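Local coordinates for YdhT protein (Bacillus subtilis, PDB 3CBW) that catalyses the random endo-hydrolysis of beta-1,4-mannosidic linkages in mannan, galactomannan and glucomannan, as part of glucomannan degradation, at residues A[128-131]-A[132-135]; A[137-140]-A[141-144]; A[290-293]-A[294-298]. The protein carries 3 engineered substitutions. All coordinates share one frame; numbering follows the deposited sequence.

Contact 1: A[128-131]-A[132-135]; sequences PITN and DQYK
Q133 reaches back along the start of helix 131-138 and puts its amide oxygen OE1 on T130 N, 2.9 Å away, while its own backbone N donates to T130 OG1 at 3.1 Å. This reciprocal pair is a capping box, with T130 as the N-cap residue. The side-chain bond is nearly straight at the hydrogen (167°) and lies in the amide plane on a lone pair of OE1. N131 owes its cover to its place in the first turn, where CB lies against D132 N and its O accepts from K135 N at 2.9 Å. Its amide turns instead toward helix 194-214 and the loop before it, OD1 accepting from R196 and ND2 giving to D193. I129 is buried, against N117, A119 and W183 as well as Y134. I129 CD1 approaches the Y134 ring obliquely, 3.8 Å from its CD1, and the two side chains cross at about a right angle; the Y134 hydroxyl goes on to W184 O. Glutamine has the length to close the box from three residues on, and its extended end also brings OE1 to within 3.3 Å of I129 CB. Threonine suits the N-cap because its hydroxyl, one bond beyond CB, can replace the carbonyl acceptor that a preceding turn would have supplied to Q133 N; chi1 of 65° sets OG1 between the backbone N and the carbonyl carbon. Q133 N and T130 N are thus each given a side-chain acceptor, which probably holds the Q133 amide in one rotation, while I129 and Y134 supply apolar surface beside it.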
loop_
_atom_site.group_PDB
_atom_site.type_symbol
_atom_site.label_atom_id
_atom_site.label_comp_id
_atom_site.label_asym_id
_atom_site.label_seq_id
_atom_site.Cartn_x
_atom_site.Cartn_y
_atom_site.Cartn_z
ATOM N N PRO A 128 -5.338 -21.101 2.876
ATOM C CA PRO A 128 -4.768 -21.276 1.540
ATOM C C PRO A 128 -5.698 -22.069 0.636
ATOM O O PRO A 128 -6.536 -22.844 1.122
ATOM C CB PRO A 128 -3.483 -22.071 1.797
ATOM C CG PRO A 128 -3.752 -22.813 3.058
ATOM C CD PRO A 128 -4.659 -21.928 3.887
ATOM N N ILE A 129 -5.535 -21.867 -0.665
ATOM C CA ILE A 129 -6.371 -22.509 -1.664
ATOM C C ILE A 129 -5.520 -23.147 -2.734
ATOM O O ILE A 129 -4.351 -22.809 -2.902
ATOM C CB ILE A 129 -7.396 -21.512 -2.271
ATOM C CG1 ILE A 129 -6.693 -20.352 -2.998
ATOM C CG2 ILE A 129 -8.334 -21.027 -1.172
ATOM C CD1 ILE A 129 -7.653 -19.466 -3.792
ATOM N N THR A 130 -6.112 -24.097 -3.448
ATOM C CA THR A 130 -5.404 -24.773 -4.507
ATOM C C THR A 130 -5.454 -23.943 -5.785
ATOM O O THR A 130 -6.255 -23.008 -5.911
ATOM C CB THR A 130 -6.055 -26.131 -4.817
ATOM O OG1 THR A 130 -7.365 -25.887 -5.338
ATOM C CG2 THR A 130 -6.146 -27.036 -3.559
ATOM N N ASN A 131 -4.603 -24.288 -6.739
ATOM C CA ASN A 131 -4.641 -23.625 -8.042
ATOM C C ASN A 131 -5.972 -23.808 -8.758
ATOM O O ASN A 131 -6.438 -22.889 -9.436
ATOM C CB ASN A 131 -3.467 -24.049 -8.917
ATOM C CG ASN A 131 -2.149 -23.462 -8.444
ATOM O OD1 ASN A 131 -2.117 -22.413 -7.790
ATOM N ND2 ASN A 131 -1.054 -24.121 -8.792
ATOM N N ASP A 132 -6.611 -24.965 -8.591
ATOM C CA ASP A 132 -7.927 -25.177 -9.196
ATOM C C ASP A 132 -8.972 -24.221 -8.598
ATOM O O ASP A 132 -9.809 -23.673 -9.327
ATOM C CB ASP A 132 -8.377 -26.633 -9.038
ATOM C CG ASP A 132 -7.690 -27.592 -10.017
ATOM O OD1 ASP A 132 -6.980 -27.149 -10.946
ATOM O OD2 ASP A 132 -7.871 -28.818 -9.842
ATOM N N GLN A 133 -8.922 -24.003 -7.282
ATOM C CA GLN A 133 -9.810 -23.038 -6.642
ATOM C C GLN A 133 -9.519 -21.607 -7.103
ATOM O O GLN A 133 -10.438 -20.817 -7.357
ATOM C CB GLN A 133 -9.685 -23.123 -5.128
ATOM C CG GLN A 133 -10.315 -24.368 -4.529
ATOM C CD GLN A 133 -10.033 -24.487 -3.050
ATOM O OE1 GLN A 133 -8.878 -24.459 -2.613
ATOM N NE2 GLN A 133 -11.089 -24.597 -2.263
ATOM N N TYR A 134 -8.233 -21.285 -7.208
ATOM C CA TYR A 134 -7.794 -19.962 -7.653
ATOM C C TYR A 134 -8.282 -19.684 -9.086
ATOM O O TYR A 134 -8.738 -18.580 -9.400
ATOM C CB TYR A 134 -6.274 -19.914 -7.571
ATOM C CG TYR A 134 -5.612 -18.576 -7.311
ATOM C CD1 TYR A 134 -4.844 -18.393 -6.161
ATOM C CD2 TYR A 134 -5.666 -17.534 -8.239
ATOM C CE1 TYR A 134 -4.165 -17.206 -5.925
ATOM C CE2 TYR A 134 -4.987 -16.334 -8.006
ATOM C CZ TYR A 134 -4.247 -16.181 -6.845
ATOM O OH TYR A 134 -3.576 -14.998 -6.633
ATOM N N LYS A 135 -8.219 -20.697 -9.949
ATOM C CA LYS A 135 -8.727 -20.553 -11.319
ATOM C C LYS A 135 -10.204 -20.201 -11.336
ATOM O O LYS A 135 -10.639 -19.405 -12.173
ATOM C CB LYS A 135 -8.487 -21.819 -12.146
ATOM C CG LYS A 135 -7.053 -22.022 -12.572
ATOM C CD LYS A 135 -6.834 -23.413 -13.161
ATOM C CE LYS A 135 -5.495 -23.494 -13.869
ATOM N NZ LYS A 135 -5.527 -22.785 -15.181
#

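Contact 2: A[137-140]-A[141-144]; sequences ILDS and STVE. Engineered in segment 141-144: S141 (natural residue Ala), V143 (natural residue Ala).
D139 and S141 meet through polar atoms on the solvent side of this turn. D139 OD1 takes two hydrogen bonds, from S141 N at 2.9 Å and from S141 OG at 2.6 Å, both arriving from the same face of the carboxylate plane. The first closes an Asx turn. The carboxylate can serve it because CG stands opposite the backbone N across the CA-CB bond (chi1 178°), which swings OD1 over the following peptides. S141 is an engineered residue, alanine in the natural protein, so its hydroxyl bond is a property of this construct, whereas the bond from S141 N asks nothing of the side chain at S141, only the acceptor on D139. From D139 to T142 the chain forms a type I beta turn, closed by T142 N on D139 O at 3.1 Å and 172°, and it links helix 131-138 to helix 143-163 in the family 26 glycosidase barrel. Replacing D139 by alanine removes the OD1 acceptor and would probably leave S141 N without its side-chain mate and the engineered hydroxyl free to turn. T142 then caps the second helix: OG1 receives G145 N and gives its own proton to K136 O, a double use that suits a threonine between two helix ends. S140 OG is hydrogen-bonded to K206 NZ and N149 ND2. The closely packed part, by contrast, is at the buried I137, whose CG1 meets E144 CB at 3.8 Å, the two side chains crossing at about a right angle, and which also rests on P118 and W183. The carboxylate of E144 leads away from this touch, while S141 lies at the surface.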
loop_
_atom_site.group_PDB
_atom_site.type_symbol
_atom_site.label_atom_id
_atom_site.label_comp_id
_atom_site.label_asym_id
_atom_site.label_seq_id
_atom_site.Cartn_x
_atom_site.Cartn_y
_atom_site.Cartn_z
ATOM N N ILE A 137 -11.861 -18.512 -9.053
ATOM C CA ILE A 137 -11.970 -17.118 -8.620
ATOM C C ILE A 137 -11.779 -16.150 -9.792
ATOM O O ILE A 137 -12.413 -15.097 -9.844
ATOM C CB ILE A 137 -10.955 -16.823 -7.480
ATOM C CG1 ILE A 137 -11.337 -17.629 -6.225
ATOM C CG2 ILE A 137 -10.843 -15.302 -7.210
ATOM C CD1 ILE A 137 -10.308 -17.586 -5.083
ATOM N N LEU A 138 -10.920 -16.520 -10.737
ATOM C CA LEU A 138 -10.611 -15.687 -11.900
ATOM C C LEU A 138 -11.717 -15.672 -12.937
ATOM O O LEU A 138 -11.755 -14.791 -13.799
ATOM C CB LEU A 138 -9.308 -16.153 -12.548
ATOM C CG LEU A 138 -8.071 -15.880 -11.698
ATOM C CD1 LEU A 138 -6.882 -16.613 -12.261
ATOM C CD2 LEU A 138 -7.794 -14.388 -11.655
ATOM N N ASP A 139 -12.616 -16.645 -12.840
ATOM C CA ASP A 139 -13.661 -16.873 -13.822
ATOM C C ASP A 139 -14.936 -16.238 -13.298
ATOM O O ASP A 139 -15.548 -16.745 -12.363
ATOM C CB ASP A 139 -13.816 -18.386 -14.027
ATOM C CG ASP A 139 -14.928 -18.762 -14.996
ATOM O OD1 ASP A 139 -15.724 -17.890 -15.410
ATOM O OD2 ASP A 139 -15.001 -19.966 -15.314
ATOM N N SER A 140 -15.329 -15.120 -13.911
ATOM C CA SER A 140 -16.485 -14.339 -13.461
ATOM C C SER A 140 -17.810 -15.110 -13.485
ATOM O O SER A 140 -18.791 -14.681 -12.877
ATOM C CB SER A 140 -16.608 -13.044 -14.273
ATOM O OG SER A 140 -15.559 -12.144 -13.946
ATOM N N SER A 141 -17.823 -16.251 -14.168
ATOM C CA SER A 141 -19.025 -17.077 -14.286
ATOM C C SER A 141 -19.229 -18.092 -13.146
ATOM O O SER A 141 -20.271 -18.738 -13.083
ATOM C CB SER A 141 -19.052 -17.791 -15.646
ATOM O OG SER A 141 -18.152 -18.888 -15.677
ATOM N N THR A 142 -18.255 -18.240 -12.246
ATOM C CA THR A 142 -18.390 -19.210 -11.146
ATOM C C THR A 142 -18.898 -18.522 -9.887
ATOM O O THR A 142 -18.884 -17.291 -9.797
ATOM C CB THR A 142 -17.055 -19.885 -10.789
ATOM O OG1 THR A 142 -16.156 -18.899 -10.254
ATOM C CG2 THR A 142 -16.445 -20.551 -12.000
ATOM N N VAL A 143 -19.331 -19.300 -8.902
ATOM C CA VAL A 143 -19.715 -18.705 -7.621
ATOM C C VAL A 143 -18.531 -17.950 -6.991
ATOM O O VAL A 143 -18.714 -16.877 -6.418
ATOM C CB VAL A 143 -20.332 -19.726 -6.630
ATOM C CG1 VAL A 143 -19.315 -20.764 -6.172
ATOM C CG2 VAL A 143 -20.952 -18.999 -5.436
ATOM N N GLU A 144 -17.327 -18.505 -7.142
ATOM C CA GLU A 144 -16.096 -17.908 -6.615
ATOM C C GLU A 144 -15.827 -16.554 -7.293
ATOM O O GLU A 144 -15.526 -15.554 -6.629
ATOM C CB GLU A 144 -14.915 -18.856 -6.829
ATOM C CG GLU A 144 -14.954 -20.130 -5.966
ATOM C CD GLU A 144 -15.755 -21.278 -6.575
ATOM O OE1 GLU A 144 -16.284 -21.132 -7.696
ATOM O OE2 GLU A 144 -15.834 -22.339 -5.918
#

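Contact 3: A[290-293]-A[294-298]; sequences FINA and IKQKY
From F290 to K297 the backbone keeps the i to i+4 pattern of an alpha helix, with I294 N on F290 O at 2.9 Å and K297 N on A293 O at 2.7 Å, and Y298 N bonds I294 O at 3.0 Å and makes a weak second bond with A293 O. On the buried side I294 lays CD1 over one face of the F290 ring, offset toward the rim and 3.6 Å from CZ, a CH-pi contact whose methyl lies 3.9 Å from the ring centroid. The ring is presented because F290 CG lies opposite the backbone N (chi1 173°), and I294, its chain extended through chi2, delivers the methyl at its end. I291 CD1 adds a looser touch to the same methyl. Helix 287-297 is the helical part of a beta-alpha-beta crossover of the TIM barrel, between strand 271-278, which carries the probable nucleophile E275, and strand 301-306; F290 meets F273 of the first strand edge-to-face, and I294 packs on it too. Large apolar side chains suit this barrel-facing side. A293 is small, and its CB comes 3.8 Å from Y298 CE2, next to A255 and Y256; the Y298 hydroxyl bonds with A255 O. The outer side is polar. There Q296 NE2 donates to N292 OD1 at 2.8 Å and 159°, with OD1 close to the plane of the Q296 amide, although the two amides stand 79° apart. N292 OD1 is held a second time by Y256 OH, and K295 stretches out to a salt bridge with D325 and a cation-pi contact with W327.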
loop_
_atom_site.group_PDB
_atom_site.type_symbol
_atom_site.label_atom_id
_atom_site.label_comp_id
_atom_site.label_asym_id
_atom_site.label_seq_id
_atom_site.Cartn_x
_atom_site.Cartn_y
_atom_site.Cartn_z
ATOM N N PHE A 290 16.231 3.008 11.018
ATOM C CA PHE A 290 15.537 2.771 9.742
ATOM C C PHE A 290 15.750 3.931 8.762
ATOM O O PHE A 290 16.084 3.712 7.596
ATOM C CB PHE A 290 14.049 2.523 10.002
ATOM C CG PHE A 290 13.214 2.422 8.755
ATOM C CD1 PHE A 290 13.446 1.411 7.816
ATOM C CD2 PHE A 290 12.164 3.311 8.537
ATOM C CE1 PHE A 290 12.655 1.308 6.665
ATOM C CE2 PHE A 290 11.378 3.214 7.395
ATOM C CZ PHE A 290 11.621 2.209 6.464
ATOM N N ILE A 291 15.593 5.164 9.237
ATOM C CA ILE A 291 15.862 6.300 8.355
ATOM C C ILE A 291 17.344 6.380 7.971
ATOM O O ILE A 291 17.669 6.739 6.841
ATOM C CB ILE A 291 15.296 7.664 8.879
ATOM C CG1 ILE A 291 15.328 8.733 7.779
ATOM C CG2 ILE A 291 16.020 8.135 10.130
ATOM C CD1 ILE A 291 14.436 8.459 6.591
ATOM N N ASN A 292 18.241 6.027 8.890
ATOM C CA ASN A 292 19.646 5.983 8.543
ATOM C C ASN A 292 19.929 4.934 7.467
ATOM O O ASN A 292 20.690 5.182 6.541
ATOM C CB ASN A 292 20.511 5.720 9.767
ATOM C CG ASN A 292 21.981 5.744 9.431
ATOM O OD1 ASN A 292 22.612 4.703 9.256
ATOM N ND2 ASN A 292 22.524 6.946 9.269
ATOM N N ALA A 293 19.323 3.758 7.606
ATOM C CA ALA A 293 19.452 2.700 6.596
ATOM C C ALA A 293 18.922 3.149 5.237
ATOM O O ALA A 293 19.514 2.846 4.199
ATOM C CB ALA A 293 18.770 1.424 7.052
ATOM N N ILE A 294 17.817 3.890 5.234
ATOM C CA ILE A 294 17.333 4.450 3.970
ATOM C C ILE A 294 18.402 5.321 3.312
ATOM O O ILE A 294 18.691 5.166 2.120
ATOM C CB ILE A 294 16.002 5.218 4.151
ATOM C CG1 ILE A 294 14.859 4.224 4.345
ATOM C CG2 ILE A 294 15.722 6.092 2.953
ATOM C CD1 ILE A 294 13.566 4.837 4.856
ATOM N N LYS A 295 19.006 6.208 4.097
ATOM C CA LYS A 295 20.020 7.104 3.548
ATOM C C LYS A 295 21.226 6.339 3.008
ATOM O O LYS A 295 21.773 6.678 1.954
ATOM C CB LYS A 295 20.487 8.092 4.602
ATOM C CG LYS A 295 19.432 9.045 5.062
ATOM C CD LYS A 295 20.075 10.065 5.944
ATOM C CE LYS A 295 19.036 10.915 6.585
ATOM N NZ LYS A 295 19.577 12.236 7.014
ATOM N N GLN A 296 21.646 5.301 3.723
ATOM C CA GLN A 296 22.859 4.564 3.349
ATOM C C GLN A 296 22.640 3.449 2.329
ATOM O O GLN A 296 23.526 3.166 1.514
ATOM C CB GLN A 296 23.502 3.945 4.594
ATOM C CG GLN A 296 24.020 4.945 5.611
ATOM C CD GLN A 296 25.154 4.373 6.430
ATOM O OE1 GLN A 296 26.187 3.978 5.880
ATOM N NE2 GLN A 296 24.968 4.304 7.743
ATOM N N LYS A 297 21.484 2.789 2.406
ATOM C CA LYS A 297 21.229 1.517 1.707
ATOM C C LYS A 297 20.087 1.613 0.688
ATOM O O LYS A 297 20.084 0.896 -0.298
ATOM C CB LYS A 297 20.852 0.398 2.701
ATOM C CG LYS A 297 21.766 0.202 3.928
ATOM C CD LYS A 297 23.179 -0.235 3.567
ATOM C CE LYS A 297 23.231 -1.648 3.008
ATOM N NZ LYS A 297 24.649 -1.979 2.693
ATOM N N TYR A 298 19.092 2.463 0.949
ATOM C CA TYR A 298 17.867 2.474 0.131
ATOM C C TYR A 298 17.495 3.899 -0.302
ATOM O O TYR A 298 16.365 4.339 -0.102
ATOM C CB TYR A 298 16.687 1.816 0.891
ATOM C CG TYR A 298 17.051 0.639 1.780
ATOM C CD1 TYR A 298 17.507 -0.575 1.248
ATOM C CD2 TYR A 298 16.919 0.732 3.165
ATOM C CE1 TYR A 298 17.833 -1.654 2.085
ATOM C CE2 TYR A 298 17.241 -0.338 4.000
ATOM C CZ TYR A 298 17.708 -1.516 3.455
ATOM O OH TYR A 298 18.035 -2.576 4.287
#

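Contacts 1 and 2 share helix 131-138, one at its start and one at its end, and touch where I129 CD1 meets I137 CD1 at 3.5 Å. Both are rich in capping: the first closes the front of that helix, while the second reverses the chain and starts helix 143-163. Contact 2 lies at the surface, with one of its six touching residues buried; contact 1 is partly buried. Contact 3, its centre about 44 Å from that of contact 2 and on the opposite side of the chain's centre, lies along a barrel helix. Five of its nine touching residues are buried, and it relies more on ring and aliphatic packing, with a side-chain amide pair on its more exposed flank.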